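Imidazolonepropionase (Unidentified, PDB 2Q09) catalyses the hydrolytic opening of the ring of 4-imidazolone-5-propanoate to N-formimidoyl-L-glutamate, the third step of histidine breakdown. Local coordinates at residues 72-77 and 172-177; 102-107 and 142-147; 110-115 and 179-184. One frame throughout, in Å; residues are numbered along the deposited sequence.

Interaction 1. Residues 72-77 and 172-177; sequences HTHLIF and TLLAAH. With FE (Fe (III) ion), chain B; DI6 (3-[(4S)-2,5-dioxoimidazolidin-4-yl]propanoic acid), chain C.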
loop_
_atom_site.group_PDB
_atom_site.type_symbol
_atom_site.label_atom_id
_atom_site.label_comp_id
_atom_site.label_asym_id
_atom_site.label_seq_id
_atom_site.Cartn_x
_atom_site.Cartn_y
_atom_site.Cartn_z
ATOM N N HIS A 72 0.090 -0.982 0.851
ATOM C CA HIS A 72 -0.004 -1.889 1.986
ATOM C C HIS A 72 0.292 -1.188 3.305
ATOM O O HIS A 72 1.450 -1.064 3.700
ATOM C CB HIS A 72 0.968 -3.057 1.782
ATOM C CG HIS A 72 0.938 -4.082 2.878
ATOM N ND1 HIS A 72 0.800 -5.429 2.629
ATOM C CD2 HIS A 72 1.066 -3.962 4.221
ATOM C CE1 HIS A 72 0.844 -6.096 3.768
ATOM N NE2 HIS A 72 1.006 -5.228 4.750
ATOM N N THR A 73 -0.748 -0.697 3.977
ATOM C CA THR A 73 -0.528 -0.061 5.270
ATOM C C THR A 73 -1.577 -0.436 6.305
ATOM O O THR A 73 -2.667 -0.901 5.964
ATOM C CB THR A 73 -0.488 1.490 5.187
ATOM O OG1 THR A 73 -1.811 2.023 5.336
ATOM C CG2 THR A 73 0.086 1.947 3.851
ATOM N N HIS A 74 -1.207 -0.240 7.567
ATOM C CA HIS A 74 -2.067 -0.485 8.721
ATOM C C HIS A 74 -1.974 0.832 9.499
ATOM O O HIS A 74 -1.860 0.805 10.714
ATOM C CB HIS A 74 -1.500 -1.577 9.645
ATOM C CG HIS A 74 -1.275 -2.912 8.999
ATOM N ND1 HIS A 74 -2.003 -4.031 9.345
ATOM C CD2 HIS A 74 -0.331 -3.339 8.126
ATOM C CE1 HIS A 74 -1.514 -5.086 8.721
ATOM N NE2 HIS A 74 -0.496 -4.697 7.976
ATOM N N LEU A 75 -2.031 1.976 8.819
ATOM C CA LEU A 75 -1.864 3.255 9.511
ATOM C C LEU A 75 -2.946 3.663 10.504
ATOM O O LEU A 75 -2.753 4.619 11.263
ATOM C CB LEU A 75 -1.622 4.387 8.499
ATOM C CG LEU A 75 -2.732 4.862 7.563
ATOM C CD1 LEU A 75 -3.689 5.803 8.309
ATOM C CD2 LEU A 75 -2.083 5.603 6.385
ATOM N N ILE A 76 -4.072 2.958 10.507
ATOM C CA ILE A 76 -5.139 3.266 11.457
ATOM C C ILE A 76 -4.971 2.395 12.703
ATOM O O ILE A 76 -5.050 1.162 12.623
ATOM C CB ILE A 76 -6.531 2.996 10.852
ATOM C CG1 ILE A 76 -6.884 4.108 9.855
ATOM C CG2 ILE A 76 -7.590 2.901 11.969
ATOM C CD1 ILE A 76 -8.257 3.912 9.179
ATOM N N PHE A 77 -4.742 3.029 13.847
ATOM C CA PHE A 77 -4.570 2.274 15.079
ATOM C C PHE A 77 -4.419 3.219 16.255
ATOM O O PHE A 77 -4.098 4.402 16.075
ATOM C CB PHE A 77 -3.323 1.383 14.979
ATOM C CG PHE A 77 -2.038 2.157 14.818
ATOM C CD1 PHE A 77 -1.402 2.698 15.923
ATOM C CD2 PHE A 77 -1.488 2.375 13.558
ATOM C CE1 PHE A 77 -0.244 3.453 15.791
ATOM C CE2 PHE A 77 -0.326 3.132 13.403
ATOM C CZ PHE A 77 0.303 3.672 14.527
ATOM N N THR A 172 -9.180 -2.198 2.958
ATOM C CA THR A 172 -9.006 -3.633 2.935
ATOM C C THR A 172 -9.404 -4.237 4.272
ATOM O O THR A 172 -8.894 -3.837 5.323
ATOM C CB THR A 172 -7.546 -4.005 2.623
ATOM O OG1 THR A 172 -7.180 -3.480 1.337
ATOM C CG2 THR A 172 -7.381 -5.515 2.595
ATOM N N LEU A 173 -10.319 -5.198 4.228
ATOM C CA LEU A 173 -10.779 -5.868 5.434
ATOM C C LEU A 173 -9.766 -6.931 5.847
ATOM O O LEU A 173 -9.562 -7.910 5.131
ATOM C CB LEU A 173 -12.130 -6.536 5.184
ATOM C CG LEU A 173 -12.698 -7.292 6.384
ATOM C CD1 LEU A 173 -13.085 -6.302 7.466
ATOM C CD2 LEU A 173 -13.919 -8.107 5.951
ATOM N N LEU A 174 -9.138 -6.734 7.001
ATOM C CA LEU A 174 -8.151 -7.685 7.493
ATOM C C LEU A 174 -8.573 -8.236 8.853
ATOM O O LEU A 174 -7.814 -8.182 9.820
ATOM C CB LEU A 174 -6.785 -7.005 7.609
ATOM C CG LEU A 174 -5.596 -7.860 8.065
ATOM C CD1 LEU A 174 -5.295 -8.933 7.029
ATOM C CD2 LEU A 174 -4.377 -6.968 8.267
ATOM N N ALA A 175 -9.796 -8.754 8.931
ATOM C CA ALA A 175 -10.304 -9.313 10.180
ATOM C C ALA A 175 -9.524 -10.575 10.531
ATOM O O ALA A 175 -9.406 -10.941 11.701
ATOM C CB ALA A 175 -11.795 -9.626 10.048
ATOM N N ALA A 176 -8.988 -11.237 9.510
ATOM C CA ALA A 176 -8.207 -12.456 9.717
ATOM C C ALA A 176 -6.727 -12.122 9.932
ATOM O O ALA A 176 -5.843 -12.737 9.346
ATOM C CB ALA A 176 -8.370 -13.396 8.520
ATOM N N HIS A 177 -6.469 -11.132 10.784
ATOM C CA HIS A 177 -5.107 -10.699 11.095
ATOM C C HIS A 177 -4.562 -11.554 12.232
ATOM O O HIS A 177 -3.353 -11.769 12.356
ATOM C CB HIS A 177 -5.127 -9.228 11.524
ATOM C CG HIS A 177 -3.790 -8.559 11.472
ATOM N ND1 HIS A 177 -3.606 -7.248 11.858
ATOM C CD2 HIS A 177 -2.583 -9.001 11.049
ATOM C CE1 HIS A 177 -2.341 -6.911 11.673
ATOM N NE2 HIS A 177 -1.699 -7.955 11.182
HETATM FE FE FE B . 1.001 -5.650 6.891
HETATM N N1 DI6 C . 2.683 -9.127 9.734
HETATM C C2 DI6 C . 3.298 -8.048 10.264
HETATM O O2 DI6 C . 4.494 -7.819 10.282
HETATM C C3 DI6 C . 2.169 -7.153 10.832
HETATM N N4 DI6 C . 0.958 -7.944 10.519
HETATM C C5 DI6 C . 1.352 -9.064 9.881
HETATM O O5 DI6 C . 0.582 -9.921 9.474
HETATM C C6 DI6 C . 2.349 -6.933 12.327
HETATM C C7 DI6 C . 1.253 -6.053 12.933
HETATM C C8 DI6 C . 1.391 -5.793 14.440
HETATM O O9 DI6 C . 0.732 -4.851 14.922
HETATM O O10 DI6 C . 2.143 -6.511 15.148
HETATM O O HOH W 1 2.932 -6.597 8.046
#
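At the C-terminal end of the TIM barrel, His74 leans past the second strand to meet Leu174 and His177. It is the second histidine of the His-X-His motif that closes the first barrel strand in metal-dependent amidohydrolases, here His72-Thr73-His74. From CB, a chi1 of -58° sets CG anti to the carbonyl carbon and turns the imidazole toward strand 168-176. On the ND1-CE1 side the ring packs against the end of that strand and the loop just after it: CE1 lies 3.5 Å from Leu174 CD2 and 3.6 Å from His177 CE1, while ND1 has the same two atoms as its neighbours. The opposite side of the ring, CD2 and NE2, belongs to the metal, and NE2 binds the iron(III) ion at 2.1 Å. His72 NE2 is a second ligand at 2.2 Å, a water is a third, and His242 and Asp317 complete the site.

The two imidazoles approach from opposite directions with their planes 27° apart, but they are slid so far that they barely overlap. Leu174 CD2 touches both rings, obliquely at His74 but 3.6 Å from the plane of the His177 ring and over its centre. His177 is thus supported by carbon on one face while its edge serves the pocket. The inhibitor lies at that edge, its N4 donating to His177 NE2 at 2.7 Å with an N-H...N angle of 157°.

Interaction 2. Residues 102-107 and 142-147; sequences GGIIST and SGYGLT. With DI6 (3-[(4S)-2,5-dioxoimidazolidin-4-yl]propanoic acid), chain C.
Tyr144 and Thr107 meet face to methyl at one side of the substrate pocket, where the loop after the second strand of the TIM barrel, 135-141, packs against the start of helix 104-113. The tyrosine ring is the centre of the contact. Thr107 CG2 stands over one of its faces, 3.7 Å from the centroid and 16° off the ring normal, a CH-pi contact shifted slightly toward CD1. Ile104 comes at the ring differently: its side chain crosses that of Tyr144 at about a right angle, and CD1 touches the edge, 4.0 Å from Tyr144 CE1. One turn of helix therefore supplies a methyl over the face and another at the rim, which probably limits how far the ring can tilt or swing.

Thr107 divides its work between its two branches. With chi1 at -65°, CG2 is anti to the backbone N and faces the ring, whereas OG1 bonds to Arg81 NH1. Arg81 also donates to the inhibitor through NH2, so the residue that packs on Tyr144 probably also helps to position a second ligand-binding side chain. Ahead of the helix, Gly103 has a positive phi, and its carbonyl O accepts from both Ser106 N and Ser106 OG, two bonds that tie down the first turn, which carries Ile104 and Thr107. The tyrosine loop is held in its own way: the backbone N atoms of Gly143, Gly145 and Leu146 all bond to the carboxylate of Glu151.

What this bracing delivers is the phenol hydroxyl. The carboxylate of the inhibitor approaches near the plane of the ring, at its edge, and Tyr144 OH donates to DI6 O9 at 2.7 Å.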
loop_
_atom_site.group_PDB
_atom_site.type_symbol
_atom_site.label_atom_id
_atom_site.label_comp_id
_atom_site.label_asym_id
_atom_site.label_seq_id
_atom_site.Cartn_x
_atom_site.Cartn_y
_atom_site.Cartn_z
ATOM N N GLY A 102 1.004 -7.916 26.189
ATOM C CA GLY A 102 1.725 -7.168 25.175
ATOM C C GLY A 102 1.589 -7.805 23.803
ATOM O O GLY A 102 0.914 -8.828 23.653
ATOM N N GLY A 103 2.223 -7.201 22.800
ATOM C CA GLY A 103 2.146 -7.744 21.455
ATOM C C GLY A 103 1.000 -7.140 20.667
ATOM O O GLY A 103 0.451 -6.109 21.050
ATOM N N ILE A 104 0.626 -7.779 19.566
ATOM C CA ILE A 104 -0.450 -7.264 18.741
ATOM C C ILE A 104 -1.768 -7.128 19.502
ATOM O O ILE A 104 -2.606 -6.309 19.139
ATOM C CB ILE A 104 -0.673 -8.144 17.489
ATOM C CG1 ILE A 104 -1.804 -7.559 16.643
ATOM C CG2 ILE A 104 -0.994 -9.571 17.902
ATOM C CD1 ILE A 104 -1.923 -8.170 15.265
ATOM N N ILE A 105 -1.956 -7.916 20.554
ATOM C CA ILE A 105 -3.197 -7.816 21.306
ATOM C C ILE A 105 -3.326 -6.461 22.003
ATOM O O ILE A 105 -4.438 -5.949 22.148
ATOM C CB ILE A 105 -3.350 -8.975 22.340
ATOM C CG1 ILE A 105 -4.760 -8.957 22.934
ATOM C CG2 ILE A 105 -2.334 -8.847 23.443
ATOM C CD1 ILE A 105 -5.870 -9.088 21.899
ATOM N N SER A 106 -2.213 -5.858 22.424
ATOM C CA SER A 106 -2.331 -4.557 23.072
ATOM C C SER A 106 -2.836 -3.518 22.064
ATOM O O SER A 106 -3.610 -2.624 22.411
ATOM C CB SER A 106 -0.998 -4.105 23.692
ATOM O OG SER A 106 0.001 -3.859 22.722
ATOM N N THR A 107 -2.413 -3.633 20.811
ATOM C CA THR A 107 -2.878 -2.693 19.799
ATOM C C THR A 107 -4.373 -2.930 19.565
ATOM O O THR A 107 -5.140 -1.993 19.332
ATOM C CB THR A 107 -2.126 -2.873 18.467
ATOM O OG1 THR A 107 -0.741 -2.544 18.645
ATOM C CG2 THR A 107 -2.709 -1.952 17.409
ATOM N N SER A 142 -7.914 -2.961 7.955
ATOM C CA SER A 142 -8.558 -2.990 9.262
ATOM C C SER A 142 -7.644 -3.992 9.975
ATOM O O SER A 142 -6.431 -3.937 9.793
ATOM C CB SER A 142 -10.003 -3.506 9.151
ATOM O OG SER A 142 -10.071 -4.798 8.566
ATOM N N GLY A 143 -8.184 -4.894 10.782
ATOM C CA GLY A 143 -7.317 -5.872 11.418
ATOM C C GLY A 143 -6.894 -5.652 12.860
ATOM O O GLY A 143 -6.233 -6.509 13.443
ATOM N N TYR A 144 -7.232 -4.509 13.438
ATOM C CA TYR A 144 -6.892 -4.251 14.834
ATOM C C TYR A 144 -8.167 -4.146 15.677
ATOM O O TYR A 144 -8.126 -3.691 16.828
ATOM C CB TYR A 144 -6.064 -2.967 14.970
ATOM C CG TYR A 144 -4.642 -3.102 14.452
ATOM C CD1 TYR A 144 -3.842 -4.176 14.839
ATOM C CD2 TYR A 144 -4.094 -2.155 13.588
ATOM C CE1 TYR A 144 -2.533 -4.311 14.383
ATOM C CE2 TYR A 144 -2.781 -2.273 13.124
ATOM C CZ TYR A 144 -2.008 -3.355 13.527
ATOM O OH TYR A 144 -0.710 -3.469 13.084
ATOM N N GLY A 145 -9.288 -4.572 15.090
ATOM C CA GLY A 145 -10.561 -4.523 15.788
ATOM C C GLY A 145 -10.937 -5.910 16.280
ATOM O O GLY A 145 -11.265 -6.104 17.449
ATOM N N LEU A 146 -10.870 -6.880 15.376
ATOM C CA LEU A 146 -11.186 -8.268 15.695
ATOM C C LEU A 146 -12.566 -8.501 16.336
ATOM O O LEU A 146 -12.731 -9.352 17.225
ATOM C CB LEU A 146 -10.067 -8.874 16.553
ATOM C CG LEU A 146 -8.682 -8.815 15.875
ATOM C CD1 LEU A 146 -7.704 -9.709 16.635
ATOM C CD2 LEU A 146 -8.772 -9.275 14.423
ATOM N N THR A 147 -13.538 -7.714 15.880
ATOM C CA THR A 147 -14.948 -7.826 16.275
ATOM C C THR A 147 -15.622 -7.226 15.050
ATOM O O THR A 147 -14.985 -6.469 14.318
ATOM C CB THR A 147 -15.336 -6.961 17.506
ATOM O OG1 THR A 147 -15.412 -5.585 17.123
ATOM C CG2 THR A 147 -14.313 -7.132 18.633
HETATM N N1 DI6 C . 2.683 -9.127 9.734
HETATM C C2 DI6 C . 3.298 -8.048 10.264
HETATM O O2 DI6 C . 4.494 -7.819 10.282
HETATM C C3 DI6 C . 2.169 -7.153 10.832
HETATM N N4 DI6 C . 0.958 -7.944 10.519
HETATM C C5 DI6 C . 1.352 -9.064 9.881
HETATM O O5 DI6 C . 0.582 -9.921 9.474
HETATM C C6 DI6 C . 2.349 -6.933 12.327
HETATM C C7 DI6 C . 1.253 -6.053 12.933
HETATM C C8 DI6 C . 1.391 -5.793 14.440
HETATM O O9 DI6 C . 0.732 -4.851 14.922
HETATM O O10 DI6 C . 2.143 -6.511 15.148
#

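Interaction 3. Residues 110-115 and 179-184; sequences ATRAAS and VPPEYR
Arg112 and Glu182 form a two-pronged salt bridge, joining helix 104-113 to the loop that follows the third strand of the TIM barrel. Arg112 grips the carboxylate end-on: NH1 donates to Glu182 OE2 at 2.9 Å and NH2 to Glu182 OE1 at 3.0 Å. Both bonds are fairly straight, the second with an N-H...O angle of 169°, and each reaches its oxygen on the syn side. The match is not quite flat, since the two planes are turned 34° apart. Both oxygens stay close to the guanidinium plane, so the tilt falls on the carboxylate, whose plane the nitrogens leave.

Arg112 gets there with its chain extended from CG to NE, while Glu182 bends at chi2 (79°) to bring its carboxylate round to meet it. Further bonds steady the arginine from the side: NE to Gly145 O and NH2 also to Leu146 O.

Outward from the charges, Pro180 CB lies 3.5 Å from Arg112 NH2 near the guanidinium plane, and Pro181 CD is a looser neighbour. The prolines lead into the short 3-10 turn 181-183, in which Tyr183 N bonds back to Pro180 O. Pro180 also packs on Leu146 and Trp190, and Pro181 on Ile105.

Glu182 itself is exposed, so solvent probably weakens the charge attraction. The paired geometry and the carbonyls holding Arg112 suggest a directional tie among three loop and helix elements, placed well outside the catalytic centre.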
loop_
_atom_site.group_PDB
_atom_site.type_symbol
_atom_site.label_atom_id
_atom_site.label_comp_id
_atom_site.label_asym_id
_atom_site.label_seq_id
_atom_site.Cartn_x
_atom_site.Cartn_y
_atom_site.Cartn_z
ATOM N N ALA A 110 -6.302 -1.396 22.539
ATOM C CA ALA A 110 -6.271 0.057 22.446
ATOM C C ALA A 110 -7.166 0.549 21.308
ATOM O O ALA A 110 -7.859 1.562 21.442
ATOM C CB ALA A 110 -4.835 0.541 22.225
ATOM N N THR A 111 -7.146 -0.160 20.180
ATOM C CA THR A 111 -7.943 0.250 19.028
ATOM C C THR A 111 -9.440 0.000 19.246
ATOM O O THR A 111 -10.268 0.809 18.834
ATOM C CB THR A 111 -7.457 -0.449 17.737
ATOM O OG1 THR A 111 -6.077 -0.121 17.520
ATOM C CG2 THR A 111 -8.258 0.017 16.524
ATOM N N ARG A 112 -9.789 -1.101 19.905
ATOM C CA ARG A 112 -11.201 -1.377 20.191
ATOM C C ARG A 112 -11.728 -0.286 21.119
ATOM O O ARG A 112 -12.842 0.214 20.961
ATOM C CB ARG A 112 -11.369 -2.705 20.917
ATOM C CG ARG A 112 -11.145 -3.947 20.099
ATOM C CD ARG A 112 -11.271 -5.151 21.019
ATOM N NE ARG A 112 -11.350 -6.406 20.286
ATOM C CZ ARG A 112 -11.533 -7.586 20.865
ATOM N NH1 ARG A 112 -11.642 -7.648 22.189
ATOM N NH2 ARG A 112 -11.646 -8.687 20.132
ATOM N N ALA A 113 -10.909 0.064 22.103
ATOM C CA ALA A 113 -11.271 1.074 23.081
ATOM C C ALA A 113 -11.322 2.487 22.512
ATOM O O ALA A 113 -12.063 3.337 23.019
ATOM C CB ALA A 113 -10.299 1.019 24.270
ATOM N N ALA A 114 -10.540 2.743 21.470
ATOM C CA ALA A 114 -10.533 4.070 20.873
ATOM C C ALA A 114 -11.842 4.296 20.133
ATOM O O ALA A 114 -12.387 3.373 19.531
ATOM C CB ALA A 114 -9.354 4.213 19.903
ATOM N N SER A 115 -12.339 5.525 20.164
ATOM C CA SER A 115 -13.570 5.850 19.460
ATOM C C SER A 115 -13.232 6.067 17.991
ATOM O O SER A 115 -12.073 6.316 17.645
ATOM C CB SER A 115 -14.191 7.134 20.010
ATOM O OG SER A 115 -13.438 8.272 19.623
ATOM N N VAL A 179 -6.460 -14.256 15.732
ATOM C CA VAL A 179 -7.669 -14.743 16.393
ATOM C C VAL A 179 -7.882 -13.924 17.665
ATOM O O VAL A 179 -7.003 -13.858 18.530
ATOM C CB VAL A 179 -7.535 -16.248 16.773
ATOM C CG1 VAL A 179 -8.722 -16.693 17.605
ATOM C CG2 VAL A 179 -7.439 -17.088 15.503
ATOM N N PRO A 180 -9.044 -13.264 17.794
ATOM C CA PRO A 180 -9.261 -12.476 19.010
ATOM C C PRO A 180 -9.293 -13.348 20.263
ATOM O O PRO A 180 -9.493 -14.560 20.179
ATOM C CB PRO A 180 -10.592 -11.771 18.736
ATOM C CG PRO A 180 -11.293 -12.690 17.799
ATOM C CD PRO A 180 -10.182 -13.132 16.869
ATOM N N PRO A 181 -9.082 -12.735 21.441
ATOM C CA PRO A 181 -9.082 -13.441 22.730
ATOM C C PRO A 181 -10.343 -14.261 22.971
ATOM O O PRO A 181 -10.284 -15.378 23.489
ATOM C CB PRO A 181 -8.949 -12.307 23.742
ATOM C CG PRO A 181 -8.143 -11.290 22.991
ATOM C CD PRO A 181 -8.789 -11.302 21.629
ATOM N N GLU A 182 -11.483 -13.701 22.583
ATOM C CA GLU A 182 -12.769 -14.359 22.776
ATOM C C GLU A 182 -12.912 -15.676 22.010
ATOM O O GLU A 182 -13.779 -16.483 22.319
ATOM C CB GLU A 182 -13.905 -13.406 22.379
ATOM C CG GLU A 182 -13.963 -12.096 23.156
ATOM C CD GLU A 182 -12.950 -11.062 22.683
ATOM O OE1 GLU A 182 -12.406 -11.207 21.565
ATOM O OE2 GLU A 182 -12.713 -10.085 23.427
ATOM N N TYR A 183 -12.060 -15.888 21.008
ATOM C CA TYR A 183 -12.101 -17.108 20.199
ATOM C C TYR A 183 -10.825 -17.926 20.335
ATOM O O TYR A 183 -10.612 -18.874 19.585
ATOM C CB TYR A 183 -12.283 -16.766 18.721
ATOM C CG TYR A 183 -13.602 -16.131 18.376
ATOM C CD1 TYR A 183 -14.668 -16.895 17.905
ATOM C CD2 TYR A 183 -13.781 -14.760 18.510
ATOM C CE1 TYR A 183 -15.880 -16.303 17.572
ATOM C CE2 TYR A 183 -14.990 -14.156 18.180
ATOM C CZ TYR A 183 -16.034 -14.933 17.712
ATOM O OH TYR A 183 -17.229 -14.346 17.374
ATOM N N ARG A 184 -9.982 -17.548 21.288
ATOM C CA ARG A 184 -8.706 -18.215 21.537
ATOM C C ARG A 184 -8.735 -19.738 21.397
ATOM O O ARG A 184 -7.823 -20.332 20.820
ATOM C CB ARG A 184 -8.213 -17.841 22.936
ATOM C CG ARG A 184 -6.780 -18.224 23.234
ATOM C CD ARG A 184 -6.414 -17.951 24.696
ATOM N NE ARG A 184 -6.523 -16.543 25.084
ATOM C CZ ARG A 184 -7.623 -15.965 25.558
ATOM N NH1 ARG A 184 -8.740 -16.662 25.712
ATOM N NH2 ARG A 184 -7.603 -14.684 25.890
#

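The three contacts run outward from the C-terminal end of the barrel strands into the loops and helix 104-113 beyond them, their centres about 11, 19 and 24 Å from the centre of the chain. Interactions 1 and 2 lie about 10 Å apart and both touch the inhibitor, joined where Ser142 bonds to strand 168-176 through Thr172 O and Leu174 N. Interactions 2 and 3, only about 6 Å apart, share helix 104-113 and meet through the backbone of Gly145 and Leu146. Along the chain the order is 72-77, 102-107, 110-115, 142-147, 172-177, 179-184, so interaction 3 crosses the other two while interaction 2 falls within the span of interaction 1. Metal site, ligand-binding loop and outer surface are thereby linked.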